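Local coordinates for protein ORF10 (Moritella marina, PDB 6RIW) that probably catalyses chain-extending condensation in polyunsaturated fatty acid synthesis, this chain being the ketosynthase and chain length factor part of a longer synthase, at residues 34-38 with 39-43; 599-602 with 603-607; 224-228 with 229-233; 360-363 with 364-368. One frame throughout, in Å; residues are numbered along the deposited sequence.

In the fold
Three contacts belong to the ketosynthase half of the chain, contact 2 to the chain length factor half. Contacts 3 and 4 are buried, whereas contacts 1 and 2 are partly open to solvent. Contact 1 lies on contact 3: Met41 and Gln40 pack against the start of helix 228-237, and Arg592 hydrogen-bonds to Met41 O and forms a salt bridge with Asp227. Val43 of contact 1 touches Thr599 of contact 2, across the two halves. Contacts 1, 3 and 4 are helix starts capped by threonine and aspartate and, weakly, by serine; contact 2 runs within a helix and joins two acidic side chains through a water. Contact 4 lies about 39 Å from contact 2, centre to centre.

Contact 1: 34-38 with 39-43; sequences SKATA and VQMGV
Thr37 and Gln40 exchange hydrogen bonds across the first turn of helix 38-41. The amide oxygen of Gln40 receives the backbone N-H of Thr37, with 2.8 Å from Thr37 N to Gln40 OE1; the bond is almost straight (177° at the hydrogen) and lies in the plane of the amide carbonyl. Bending of the glutamine at chi2 (78°) is what carries OE1 back to the start of the helix. Thr37 OG1 in turn caps the helix by accepting from Val39 N at 3.1 Å. The same hydroxyl makes a weak bond to the glutamine, Thr37 OG1 to Gln40 OE1 being 3.3 Å. Threonine suits this exposed position because its hydroxyl can accept from a backbone N-H. A leucine in place of Gln40 would probably deprive Thr37 N of its acceptor and leave the hydroxyl less firmly held. Water 1 also gives a hydrogen to Lys35 O and, weakly, to Gln40 OE1.

Backbone bonds complete the turn. Thr37 O accepts from both Gln40 N and Met41 N, and Gly42 N reaches Ala38 O at 2.8 Å. Gly42 then leaves the helix with positive phi (68°), a conformation that glycine takes easily, and Ala38 CA comes to rest 3.3 Å from Val43 O in a CA-H...O contact.

Apolar packing is slight: the small methyl of Ala36 meets Met41 CE at 3.7 Å, while the methionine also packs on Pro228 and Asn232 of helix 228-237. With Thr37 as N-cap and Gln40 answering it, this is a capping box at the head of a short helix.

Contact 2: 599-602 with 603-607; sequences TQIE and DSLLQ
Asp603 folds back over the carbonyl of Thr599, one turn earlier in alpha-helix 597-608 of the chain length factor half, where i to i+4 backbone hydrogen bonds join the two segments. Asp603 CB rests 3.2 Å from Thr599 O. With CG beside the backbone N (chi1 -73°), the carboxylate carbon stays over the same oxygen, Asp603 CG to Thr599 O being 3.1 Å. Both carboxylate oxygens also lie near Thr599 O, but all are acceptors and no bond joins them. Asp603 OD1 takes a hydrogen from water 2 at 2.7 Å, and that water gives its other one to Glu602 OE1, also at 2.7 Å.

The two carboxylates are thus bridged by water. Their like charges are probably eased by Lys47 of the ketosynthase half, which forms a salt bridge with Glu602 OE1; the extended glutamate carries its charge clear of the backbone. An alanine here in place of Asp603 would probably break the bridge, leaving the water without its acceptor on this side.

On the buried side, Ile601 and Leu605 pack against helix 614-628, where branched apolar chains fit; Ser604, small and polar, bonds through OG to Gln154 O, also of the ketosynthase half. Leu605 N meets Ile601 O almost straight on (175° at the hydrogen), and Ile601 CG2 touches Leu605 CD1 at 3.9 Å.

Contact 3: 224-228 with 229-233; sequences SAADP and MFVNM
Asp227 lays its carboxylate beside Met229, the two side chains pointing the same way at the N-capped start of helix 228-237, in the ketosynthase domain of thiolase-like fold. Asp227 OD1 accepts from Met229 N at 3.0 Å, reached from 60° above the carboxylate plane, and its distance to Met229 CB is 3.6 Å. With CG turned opposite the backbone N (chi1 175°), the acid group is brought round to this N-H of the first turn, which has no helical carbonyl one turn back to bond to. Aspartate is a classic N-cap residue, its short chain meeting a backbone N-H and still offering a second oxygen; here OD2 is taken by Asn130 and by a salt bridge to Arg592. The negative charge would also probably be favoured by the helix dipole.

Proline suits the first residue of the helix, since it has no N-H to leave unpaired and its ring fixes phi near the helical value. Its carbonyl still serves: Asn232 N bonds to Pro228 O at 2.8 Å. The preceding carbonyl does the same, with Val231 N 3.1 Å from Asp227 O and nearly in line with the C=O.

The methyl of Ala226 meets Val231 CG2 at 3.7 Å, while the phenyl ring of Phe230 continues away to meet the rings of Phe124 and Tyr637.

The turn follows strand 217-224 and leads into the helix; helix 38-41 covers Pro228, and Met229 touches both that short helix and helix 589-595.

Contact 4: 360-363 with 364-368; sequences GSVK and SNLGH
Ser361 opens the turn by gripping Ser364 through its carbonyl oxygen. Ser364 OG donates to Ser361 O at 2.8 Å, almost head-on to the carbonyl (167° at the oxygen), while Ser364 N reaches the same oxygen at 3.2 Å from above the carbonyl plane. Two bonds thus hold one buried oxygen, and a small hydroxyl suits Ser364, whose OG is also bonded to Ile394 N. The side chain of Ser361 caps weakly, accepting from Lys363 N, and its OG is more firmly bonded to Ala332 O.

Val362 follows with an apolar branch and a working carbonyl. Its CG2 faces Leu366 CD1 at 4.1 Å, while Val362 O takes Leu366 N at 3.2 Å and, more weakly, Asn365 N.

Lys363 begins the helix, and its long chain runs alongside His368. The methylene CE lies over one face of the imidazole, 3.9 Å from the ring centroid and 22° off the ring normal, a CH-pi contact whose nearest ring atom is His368 ND1, 3.6 Å from Lys363 CE. A final bend at chi4 (64°) brings NZ to a hydrogen bond with His331 O. Lys363 O bonds to Gly367 N at 2.9 Å; the backbone angles of Gly367 would jam a side chain against the preceding carbonyl oxygen, so glycine is called for.

This turn belongs to the sequence ending in Gly-His that ketosynthases share, and His368, which packs on Cys196, is consistent with the Cys-His-His site of relatives. The turn joins strand 358-360 to the short helix 363-366, and Val362 and Leu366 pack against helices 19-27 and 374-387.

Contact 1: 34-38 with 39-43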
ATOM      1  N   SER A  34      -2.430  14.784  20.993  1.00 23.69           N
ATOM      2  CA  SER A  34      -3.686  15.436  21.353  1.00 26.22           C
ATOM      3  C   SER A  34      -4.832  14.436  21.231  1.00 25.35           C
ATOM      4  O   SER A  34      -4.654  13.303  20.782  1.00 26.68           O
ATOM      5  CB  SER A  34      -3.952  16.671  20.483  1.00 27.47           C
ATOM      6  OG  SER A  34      -4.130  16.311  19.120  1.00 27.76           O
ATOM      7  N   LYS A  35      -6.023  14.867  21.637  1.00 22.16           N
ATOM      8  CA  LYS A  35      -7.208  14.029  21.532  1.00 26.21           C
ATOM      9  C   LYS A  35      -7.885  14.230  20.184  1.00 24.71           C
ATOM     10  O   LYS A  35      -8.040  15.361  19.710  1.00 21.49           O
ATOM     11  CB  LYS A  35      -8.195  14.338  22.660  1.00 29.50           C
ATOM     12  CG  LYS A  35      -7.639  14.012  24.041  1.00 33.21           C
ATOM     13  CD  LYS A  35      -8.558  14.516  25.137  1.00 36.48           C
ATOM     14  CE  LYS A  35      -8.721  13.484  26.241  1.00 42.36           C
ATOM     15  NZ  LYS A  35      -9.879  13.834  27.119  1.00 45.78           N
ATOM     16  N   ALA A  36      -8.293  13.122  19.568  1.00 24.79           N
ATOM     17  CA  ALA A  36      -9.015  13.206  18.308  1.00 23.51           C
ATOM     18  C   ALA A  36     -10.384  13.834  18.528  1.00 24.47           C
ATOM     19  O   ALA A  36     -11.021  13.632  19.567  1.00 24.02           O
ATOM     20  CB  ALA A  36      -9.174  11.815  17.687  1.00 23.58           C
ATOM     21  N   THR A  37     -10.839  14.591  17.530  1.00 21.37           N
ATOM     22  CA  THR A  37     -12.164  15.200  17.512  1.00 23.40           C
ATOM     23  C   THR A  37     -12.944  14.723  16.283  1.00 24.74           C
ATOM     24  O   THR A  37     -12.475  13.885  15.498  1.00 20.21           O
ATOM     25  CB  THR A  37     -12.057  16.727  17.515  1.00 23.74           C
ATOM     26  OG1 THR A  37     -11.600  17.164  16.231  1.00 22.97           O
ATOM     27  CG2 THR A  37     -11.085  17.197  18.587  1.00 23.94           C
ATOM     28  N   ALA A  38     -14.145  15.287  16.097  1.00 22.21           N
ATOM     29  CA  ALA A  38     -14.924  14.955  14.903  1.00 20.83           C
ATOM     30  C   ALA A  38     -14.223  15.378  13.616  1.00 25.09           C
ATOM     31  O   ALA A  38     -14.567  14.873  12.536  1.00 22.58           O
ATOM     32  CB  ALA A  38     -16.310  15.609  14.974  1.00 23.53           C
ATOM     33  N   VAL A  39     -13.261  16.302  13.704  1.00 19.51           N
ATOM     34  CA  VAL A  39     -12.439  16.625  12.539  1.00 22.56           C
ATOM     35  C   VAL A  39     -11.717  15.380  12.039  1.00 23.40           C
ATOM     36  O   VAL A  39     -11.559  15.174  10.826  1.00 23.14           O
ATOM     37  CB  VAL A  39     -11.443  17.753  12.864  1.00 23.35           C
ATOM     38  CG1 VAL A  39     -10.528  17.990  11.669  1.00 25.08           C
ATOM     39  CG2 VAL A  39     -12.192  19.029  13.193  1.00 28.79           C
ATOM     40  N   GLN A  40     -11.280  14.526  12.963  1.00 19.83           N
ATOM     41  CA  GLN A  40     -10.612  13.287  12.590  1.00 20.13           C
ATOM     42  C   GLN A  40     -11.613  12.185  12.274  1.00 20.22           C
ATOM     43  O   GLN A  40     -11.431  11.446  11.303  1.00 19.20           O
ATOM     44  CB  GLN A  40      -9.676  12.833  13.715  1.00 19.95           C
ATOM     45  CG  GLN A  40      -8.342  13.562  13.737  1.00 20.88           C
ATOM     46  CD  GLN A  40      -8.475  14.953  14.340  1.00 24.66           C
ATOM     47  OE1 GLN A  40      -9.142  15.131  15.369  1.00 24.81           O
ATOM     48  NE2 GLN A  40      -7.868  15.942  13.695  1.00 20.14           N
ATOM     49  N   MET A  41     -12.669  12.056  13.076  1.00 20.06           N
ATOM     50  CA  MET A  41     -13.511  10.864  13.013  1.00 17.95           C
ATOM     51  C   MET A  41     -14.754  11.023  12.152  1.00 18.32           C
ATOM     52  O   MET A  41     -15.371  10.002  11.822  1.00 20.10           O
ATOM     53  CB  MET A  41     -13.950  10.439  14.422  1.00 20.19           C
ATOM     54  CG  MET A  41     -12.795  10.180  15.395  1.00 23.03           C
ATOM     55  SD  MET A  41     -11.831   8.729  14.880  1.00 25.41           S
ATOM     56  CE  MET A  41     -10.491   8.747  16.110  1.00 19.28           C
ATOM     57  N   GLY A  42     -15.144  12.252  11.785  1.00 19.47           N
ATOM     58  CA  GLY A  42     -16.377  12.494  11.042  1.00 20.42           C
ATOM     59  C   GLY A  42     -17.634  12.217  11.839  1.00 20.43           C
ATOM     60  O   GLY A  42     -18.745  12.230  11.275  1.00 19.40           O
ATOM     61  N   VAL A  43     -17.472  11.926  13.126  1.00 19.71           N
ATOM     62  CA  VAL A  43     -18.543  11.649  14.081  1.00 21.22           C
ATOM     63  C   VAL A  43     -18.057  12.156  15.436  1.00 22.91           C
ATOM     64  O   VAL A  43     -16.872  12.433  15.622  1.00 22.19           O
ATOM     65  CB  VAL A  43     -18.864  10.141  14.196  1.00 19.02           C
ATOM     66  CG1 VAL A  43     -19.452   9.580  12.897  1.00 23.76           C
ATOM     67  CG2 VAL A  43     -17.591   9.397  14.586  1.00 22.38           C
TER
HETATM   68  O   HOH W   1      -7.054  17.031  17.310  1.00 33.51           O

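Contact 2: 599-602 with 603-607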
ATOM      1  N   THR A 599     -24.201   5.451  15.317  1.00 17.06           N
ATOM      2  CA  THR A 599     -24.806   6.771  15.383  1.00 16.99           C
ATOM      3  C   THR A 599     -25.815   6.982  14.280  1.00 17.57           C
ATOM      4  O   THR A 599     -26.749   7.775  14.453  1.00 17.86           O
ATOM      5  CB  THR A 599     -23.731   7.867  15.327  1.00 18.50           C
ATOM      6  OG1 THR A 599     -22.838   7.621  14.232  1.00 18.56           O
ATOM      7  CG2 THR A 599     -22.936   7.891  16.632  1.00 19.33           C
ATOM      8  N   GLN A 600     -25.679   6.279  13.150  1.00 13.05           N
ATOM      9  CA  GLN A 600     -26.689   6.418  12.103  1.00 14.57           C
ATOM     10  C   GLN A 600     -28.060   5.958  12.585  1.00 15.47           C
ATOM     11  O   GLN A 600     -29.068   6.629  12.326  1.00 16.22           O
ATOM     12  CB  GLN A 600     -26.291   5.637  10.858  1.00 13.11           C
ATOM     13  CG  GLN A 600     -25.167   6.291  10.111  1.00 14.45           C
ATOM     14  CD  GLN A 600     -24.681   5.398   9.017  1.00 15.58           C
ATOM     15  OE1 GLN A 600     -23.731   4.635   9.220  1.00 13.29           O
ATOM     16  NE2 GLN A 600     -25.354   5.450   7.854  1.00 14.45           N
ATOM     17  N   ILE A 601     -28.123   4.821  13.287  1.00 14.64           N
ATOM     18  CA  ILE A 601     -29.422   4.318  13.743  1.00 15.72           C
ATOM     19  C   ILE A 601     -29.932   5.162  14.908  1.00 13.27           C
ATOM     20  O   ILE A 601     -31.121   5.485  14.982  1.00 14.07           O
ATOM     21  CB  ILE A 601     -29.329   2.831  14.140  1.00 18.32           C
ATOM     22  CG1 ILE A 601     -28.919   1.959  12.945  1.00 21.84           C
ATOM     23  CG2 ILE A 601     -30.661   2.359  14.711  1.00 18.04           C
ATOM     24  CD1 ILE A 601     -30.005   1.740  11.956  1.00 24.71           C
ATOM     25  N   GLU A 602     -29.046   5.539  15.827  1.00 15.60           N
ATOM     26  CA  GLU A 602     -29.477   6.413  16.921  1.00 17.91           C
ATOM     27  C   GLU A 602     -30.081   7.704  16.380  1.00 16.70           C
ATOM     28  O   GLU A 602     -31.177   8.114  16.794  1.00 16.82           O
ATOM     29  CB  GLU A 602     -28.315   6.709  17.869  1.00 19.68           C
ATOM     30  CG  GLU A 602     -28.720   7.602  19.040  1.00 22.94           C
ATOM     31  CD  GLU A 602     -27.571   7.910  19.993  1.00 32.38           C
ATOM     32  OE1 GLU A 602     -26.440   8.203  19.532  1.00 33.34           O
ATOM     33  OE2 GLU A 602     -27.811   7.877  21.220  1.00 43.64           O
ATOM     34  N   ASP A 603     -29.386   8.348  15.432  1.00 14.83           N
ATOM     35  CA  ASP A 603     -29.884   9.593  14.847  1.00 17.47           C
ATOM     36  C   ASP A 603     -31.215   9.394  14.139  1.00 17.54           C
ATOM     37  O   ASP A 603     -32.099  10.259  14.208  1.00 18.48           O
ATOM     38  CB  ASP A 603     -28.862  10.165  13.864  1.00 18.54           C
ATOM     39  CG  ASP A 603     -27.652  10.762  14.553  1.00 24.68           C
ATOM     40  OD1 ASP A 603     -27.659  10.878  15.804  1.00 31.74           O
ATOM     41  OD2 ASP A 603     -26.681  11.108  13.840  1.00 29.87           O
ATOM     42  N   SER A 604     -31.365   8.284  13.414  1.00 14.46           N
ATOM     43  CA  SER A 604     -32.607   8.014  12.706  1.00 12.89           C
ATOM     44  C   SER A 604     -33.777   7.890  13.674  1.00 14.89           C
ATOM     45  O   SER A 604     -34.842   8.478  13.455  1.00 16.64           O
ATOM     46  CB  SER A 604     -32.456   6.726  11.890  1.00 14.76           C
ATOM     47  OG  SER A 604     -31.810   6.983  10.664  1.00 19.28           O
ATOM     48  N   LEU A 605     -33.616   7.072  14.712  1.00 12.72           N
ATOM     49  CA  LEU A 605     -34.686   6.879  15.691  1.00 17.27           C
ATOM     50  C   LEU A 605     -35.063   8.188  16.366  1.00 18.93           C
ATOM     51  O   LEU A 605     -36.253   8.495  16.537  1.00 17.97           O
ATOM     52  CB  LEU A 605     -34.252   5.871  16.745  1.00 16.80           C
ATOM     53  CG  LEU A 605     -34.056   4.456  16.206  1.00 18.71           C
ATOM     54  CD1 LEU A 605     -33.299   3.669  17.270  1.00 20.37           C
ATOM     55  CD2 LEU A 605     -35.408   3.823  15.873  1.00 19.55           C
ATOM     56  N   LEU A 606     -34.056   8.969  16.763  1.00 17.01           N
ATOM     57  CA  LEU A 606     -34.318  10.268  17.372  1.00 18.84           C
ATOM     58  C   LEU A 606     -35.070  11.174  16.411  1.00 19.55           C
ATOM     59  O   LEU A 606     -36.150  11.689  16.726  1.00 19.86           O
ATOM     60  CB  LEU A 606     -32.989  10.905  17.801  1.00 20.49           C
ATOM     61  CG  LEU A 606     -33.073  11.986  18.877  1.00 26.81           C
ATOM     62  CD1 LEU A 606     -33.695  11.416  20.129  1.00 26.26           C
ATOM     63  CD2 LEU A 606     -31.683  12.522  19.153  1.00 31.88           C
ATOM     64  N   GLN A 607     -34.513  11.387  15.221  1.00 16.24           N
ATOM     65  CA  GLN A 607     -35.090  12.384  14.338  1.00 16.32           C
ATOM     66  C   GLN A 607     -36.476  11.989  13.874  1.00 18.61           C
ATOM     67  O   GLN A 607     -37.322  12.868  13.673  1.00 19.21           O
ATOM     68  CB  GLN A 607     -34.173  12.640  13.146  1.00 17.35           C
ATOM     69  CG  GLN A 607     -32.943  13.444  13.548  1.00 18.24           C
ATOM     70  CD  GLN A 607     -31.884  13.469  12.487  1.00 19.69           C
ATOM     71  OE1 GLN A 607     -32.174  13.442  11.291  1.00 21.60           O
ATOM     72  NE2 GLN A 607     -30.631  13.547  12.919  1.00 25.17           N
TER
HETATM   73  O   HOH W   2     -25.754   9.874  17.463  1.00 34.38           O

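Contact 3: 224-228 with 229-233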
ATOM      1  N   SER A 224       0.870   9.101   5.974  1.00 13.82           N
ATOM      2  CA  SER A 224      -0.042   8.327   6.806  1.00 13.71           C
ATOM      3  C   SER A 224      -1.273   9.214   6.967  1.00 14.89           C
ATOM      4  O   SER A 224      -1.247  10.181   7.739  1.00 16.32           O
ATOM      5  CB  SER A 224       0.611   7.988   8.155  1.00 16.01           C
ATOM      6  OG  SER A 224      -0.345   7.599   9.127  1.00 19.86           O
ATOM      7  N   ALA A 225      -2.340   8.910   6.220  1.00 12.79           N
ATOM      8  CA  ALA A 225      -3.575   9.705   6.268  1.00 14.28           C
ATOM      9  C   ALA A 225      -4.800   8.810   6.120  1.00 18.12           C
ATOM     10  O   ALA A 225      -5.775   9.152   5.432  1.00 17.88           O
ATOM     11  CB  ALA A 225      -3.584  10.777   5.178  1.00 14.58           C
ATOM     12  N   ALA A 226      -4.752   7.640   6.737  1.00 13.48           N
ATOM     13  CA  ALA A 226      -5.918   6.768   6.763  1.00 15.14           C
ATOM     14  C   ALA A 226      -7.027   7.366   7.627  1.00 15.47           C
ATOM     15  O   ALA A 226      -6.790   8.202   8.504  1.00 17.56           O
ATOM     16  CB  ALA A 226      -5.523   5.396   7.317  1.00 17.15           C
ATOM     17  N   ASP A 227      -8.247   6.888   7.395  1.00 13.56           N
ATOM     18  CA  ASP A 227      -9.399   7.213   8.222  1.00 15.48           C
ATOM     19  C   ASP A 227      -9.057   6.910   9.676  1.00 15.66           C
ATOM     20  O   ASP A 227      -8.839   5.747  10.043  1.00 13.07           O
ATOM     21  CB  ASP A 227     -10.625   6.408   7.756  1.00 15.66           C
ATOM     22  CG  ASP A 227     -11.852   6.611   8.646  1.00 17.69           C
ATOM     23  OD1 ASP A 227     -11.808   7.445   9.574  1.00 18.30           O
ATOM     24  OD2 ASP A 227     -12.871   5.926   8.401  1.00 16.44           O
ATOM     25  N   PRO A 228      -8.968   7.938  10.526  1.00 16.34           N
ATOM     26  CA  PRO A 228      -8.622   7.697  11.936  1.00 16.63           C
ATOM     27  C   PRO A 228      -9.534   6.714  12.649  1.00 16.68           C
ATOM     28  O   PRO A 228      -9.067   6.007  13.558  1.00 17.54           O
ATOM     29  CB  PRO A 228      -8.709   9.102  12.559  1.00 18.44           C
ATOM     30  CG  PRO A 228      -8.412  10.042  11.394  1.00 18.91           C
ATOM     31  CD  PRO A 228      -9.084   9.374  10.202  1.00 16.95           C
ATOM     32  N   MET A 229     -10.818   6.630  12.272  1.00 16.03           N
ATOM     33  CA  MET A 229     -11.685   5.643  12.908  1.00 16.08           C
ATOM     34  C   MET A 229     -11.237   4.227  12.574  1.00 18.53           C
ATOM     35  O   MET A 229     -11.246   3.343  13.445  1.00 16.65           O
ATOM     36  CB  MET A 229     -13.145   5.847  12.498  1.00 18.83           C
ATOM     37  CG  MET A 229     -14.068   4.818  13.141  1.00 19.23           C
ATOM     38  SD  MET A 229     -15.761   4.861  12.526  1.00 25.10           S
ATOM     39  CE  MET A 229     -16.254   6.451  13.173  1.00 21.69           C
ATOM     40  N   PHE A 230     -10.820   3.999  11.324  1.00 17.21           N
ATOM     41  CA  PHE A 230     -10.311   2.692  10.923  1.00 16.96           C
ATOM     42  C   PHE A 230      -9.032   2.356  11.670  1.00 15.79           C
ATOM     43  O   PHE A 230      -8.853   1.217  12.131  1.00 15.42           O
ATOM     44  CB  PHE A 230     -10.061   2.686   9.412  1.00 14.69           C
ATOM     45  CG  PHE A 230      -9.759   1.321   8.840  1.00 14.39           C
ATOM     46  CD1 PHE A 230      -8.455   0.847   8.783  1.00 18.66           C
ATOM     47  CD2 PHE A 230     -10.784   0.532   8.338  1.00 16.55           C
ATOM     48  CE1 PHE A 230      -8.171  -0.419   8.252  1.00 16.10           C
ATOM     49  CE2 PHE A 230     -10.524  -0.724   7.797  1.00 17.99           C
ATOM     50  CZ  PHE A 230      -9.211  -1.202   7.760  1.00 17.16           C
ATOM     51  N   VAL A 231      -8.141   3.351  11.826  1.00 13.28           N
ATOM     52  CA  VAL A 231      -6.873   3.140  12.523  1.00 14.74           C
ATOM     53  C   VAL A 231      -7.110   2.833  13.998  1.00 17.30           C
ATOM     54  O   VAL A 231      -6.501   1.918  14.581  1.00 17.34           O
ATOM     55  CB  VAL A 231      -5.974   4.377  12.362  1.00 17.27           C
ATOM     56  CG1 VAL A 231      -4.766   4.272  13.287  1.00 17.49           C
ATOM     57  CG2 VAL A 231      -5.552   4.523  10.899  1.00 15.84           C
ATOM     58  N   ASN A 232      -7.957   3.624  14.639  1.00 15.38           N
ATOM     59  CA  ASN A 232      -8.091   3.502  16.083  1.00 16.86           C
ATOM     60  C   ASN A 232      -8.896   2.269  16.472  1.00 18.56           C
ATOM     61  O   ASN A 232      -8.638   1.666  17.521  1.00 18.36           O
ATOM     62  CB  ASN A 232      -8.723   4.778  16.644  1.00 20.79           C
ATOM     63  CG  ASN A 232      -7.734   5.931  16.718  1.00 27.16           C
ATOM     64  OD1 ASN A 232      -6.810   6.050  15.890  1.00 27.66           O
ATOM     65  ND2 ASN A 232      -7.894   6.775  17.734  1.00 31.43           N
ATOM     66  N   MET A 233      -9.878   1.882  15.660  1.00 18.61           N
ATOM     67  CA  MET A 233     -10.532   0.596  15.881  1.00 18.57           C
ATOM     68  C   MET A 233      -9.530  -0.547  15.785  1.00 19.42           C
ATOM     69  O   MET A 233      -9.592  -1.510  16.563  1.00 18.34           O
ATOM     70  CB  MET A 233     -11.674   0.395  14.877  1.00 19.23           C
ATOM     71  CG  MET A 233     -12.871   1.295  15.120  1.00 21.83           C
ATOM     72  SD  MET A 233     -13.688   0.996  16.718  1.00 26.80           S
ATOM     73  CE  MET A 233     -14.865   2.360  16.744  1.00 20.60           C
TER

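Contact 4: 360-363 with 364-368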
ATOM      1  N   GLY A 360      17.322   7.273  21.364  1.00 21.73           N
ATOM      2  CA  GLY A 360      16.233   8.228  21.473  1.00 22.34           C
ATOM      3  C   GLY A 360      15.069   7.814  20.596  1.00 27.93           C
ATOM      4  O   GLY A 360      15.207   6.948  19.728  1.00 20.87           O
ATOM      5  N   SER A 361      13.916   8.452  20.837  1.00 23.83           N
ATOM      6  CA  SER A 361      12.705   8.184  20.053  1.00 24.91           C
ATOM      7  C   SER A 361      11.817   9.416  19.950  1.00 24.20           C
ATOM      8  O   SER A 361      11.254   9.869  20.952  1.00 23.54           O
ATOM      9  CB  SER A 361      11.898   7.041  20.652  1.00 22.77           C
ATOM     10  OG  SER A 361      10.804   6.749  19.792  1.00 25.58           O
ATOM     11  N   VAL A 362      11.653   9.919  18.725  1.00 21.63           N
ATOM     12  CA  VAL A 362      10.728  11.011  18.444  1.00 21.62           C
ATOM     13  C   VAL A 362       9.270  10.566  18.498  1.00 21.01           C
ATOM     14  O   VAL A 362       8.362  11.406  18.431  1.00 20.41           O
ATOM     15  CB  VAL A 362      11.077  11.608  17.062  1.00 21.46           C
ATOM     16  CG1 VAL A 362      10.604  10.674  15.943  1.00 22.79           C
ATOM     17  CG2 VAL A 362      10.485  13.007  16.885  1.00 21.99           C
ATOM     18  N   LYS A 363       9.003   9.263  18.618  1.00 18.82           N
ATOM     19  CA  LYS A 363       7.628   8.852  18.868  1.00 19.63           C
ATOM     20  C   LYS A 363       7.114   9.395  20.198  1.00 23.85           C
ATOM     21  O   LYS A 363       5.894   9.546  20.376  1.00 22.45           O
ATOM     22  CB  LYS A 363       7.525   7.322  18.811  1.00 22.29           C
ATOM     23  CG  LYS A 363       7.878   6.768  17.412  1.00 21.27           C
ATOM     24  CD  LYS A 363       7.471   5.325  17.267  1.00 22.82           C
ATOM     25  CE  LYS A 363       7.677   4.801  15.835  1.00 25.33           C
ATOM     26  NZ  LYS A 363       9.099   4.807  15.439  1.00 22.94           N
ATOM     27  N   SER A 364       8.022   9.715  21.123  1.00 20.88           N
ATOM     28  CA  SER A 364       7.602  10.304  22.393  1.00 22.65           C
ATOM     29  C   SER A 364       6.906  11.642  22.173  1.00 22.55           C
ATOM     30  O   SER A 364       5.898  11.936  22.833  1.00 24.14           O
ATOM     31  CB  SER A 364       8.810  10.464  23.333  1.00 22.26           C
ATOM     32  OG  SER A 364       9.783  11.384  22.836  1.00 23.27           O
ATOM     33  N   ASN A 365       7.413  12.461  21.232  1.00 22.00           N
ATOM     34  CA  ASN A 365       6.826  13.778  20.984  1.00 19.62           C
ATOM     35  C   ASN A 365       5.574  13.699  20.130  1.00 23.82           C
ATOM     36  O   ASN A 365       4.647  14.496  20.324  1.00 21.33           O
ATOM     37  CB  ASN A 365       7.801  14.717  20.265  1.00 20.24           C
ATOM     38  CG  ASN A 365       9.156  14.792  20.915  1.00 23.41           C
ATOM     39  OD1 ASN A 365       9.965  13.875  20.787  1.00 24.78           O
ATOM     40  ND2 ASN A 365       9.444  15.922  21.553  1.00 22.70           N
ATOM     41  N   LEU A 366       5.556  12.788  19.138  1.00 18.61           N
ATOM     42  CA  LEU A 366       4.590  12.859  18.046  1.00 20.61           C
ATOM     43  C   LEU A 366       3.564  11.744  18.027  1.00 21.74           C
ATOM     44  O   LEU A 366       2.553  11.877  17.325  1.00 22.39           O
ATOM     45  CB  LEU A 366       5.304  12.822  16.686  1.00 21.50           C
ATOM     46  CG  LEU A 366       6.372  13.853  16.405  1.00 20.13           C
ATOM     47  CD1 LEU A 366       6.928  13.646  15.008  1.00 18.31           C
ATOM     48  CD2 LEU A 366       5.762  15.214  16.555  1.00 21.34           C
ATOM     49  N   GLY A 367       3.810  10.655  18.737  1.00 22.04           N
ATOM     50  CA  GLY A 367       3.113   9.411  18.489  1.00 19.86           C
ATOM     51  C   GLY A 367       3.776   8.620  17.375  1.00 21.52           C
ATOM     52  O   GLY A 367       4.815   8.993  16.818  1.00 22.16           O
ATOM     53  N   HIS A 368       3.153   7.492  17.041  1.00 18.97           N
ATOM     54  CA  HIS A 368       3.659   6.577  16.014  1.00 18.37           C
ATOM     55  C   HIS A 368       2.938   6.901  14.707  1.00 18.78           C
ATOM     56  O   HIS A 368       1.751   6.598  14.553  1.00 18.73           O
ATOM     57  CB  HIS A 368       3.436   5.129  16.458  1.00 20.96           C
ATOM     58  CG  HIS A 368       3.873   4.090  15.465  1.00 24.48           C
ATOM     59  ND1 HIS A 368       4.447   4.404  14.251  1.00 24.73           N
ATOM     60  CD2 HIS A 368       3.864   2.736  15.533  1.00 26.48           C
ATOM     61  CE1 HIS A 368       4.735   3.290  13.597  1.00 25.82           C
ATOM     62  NE2 HIS A 368       4.398   2.264  14.357  1.00 21.14           N
TER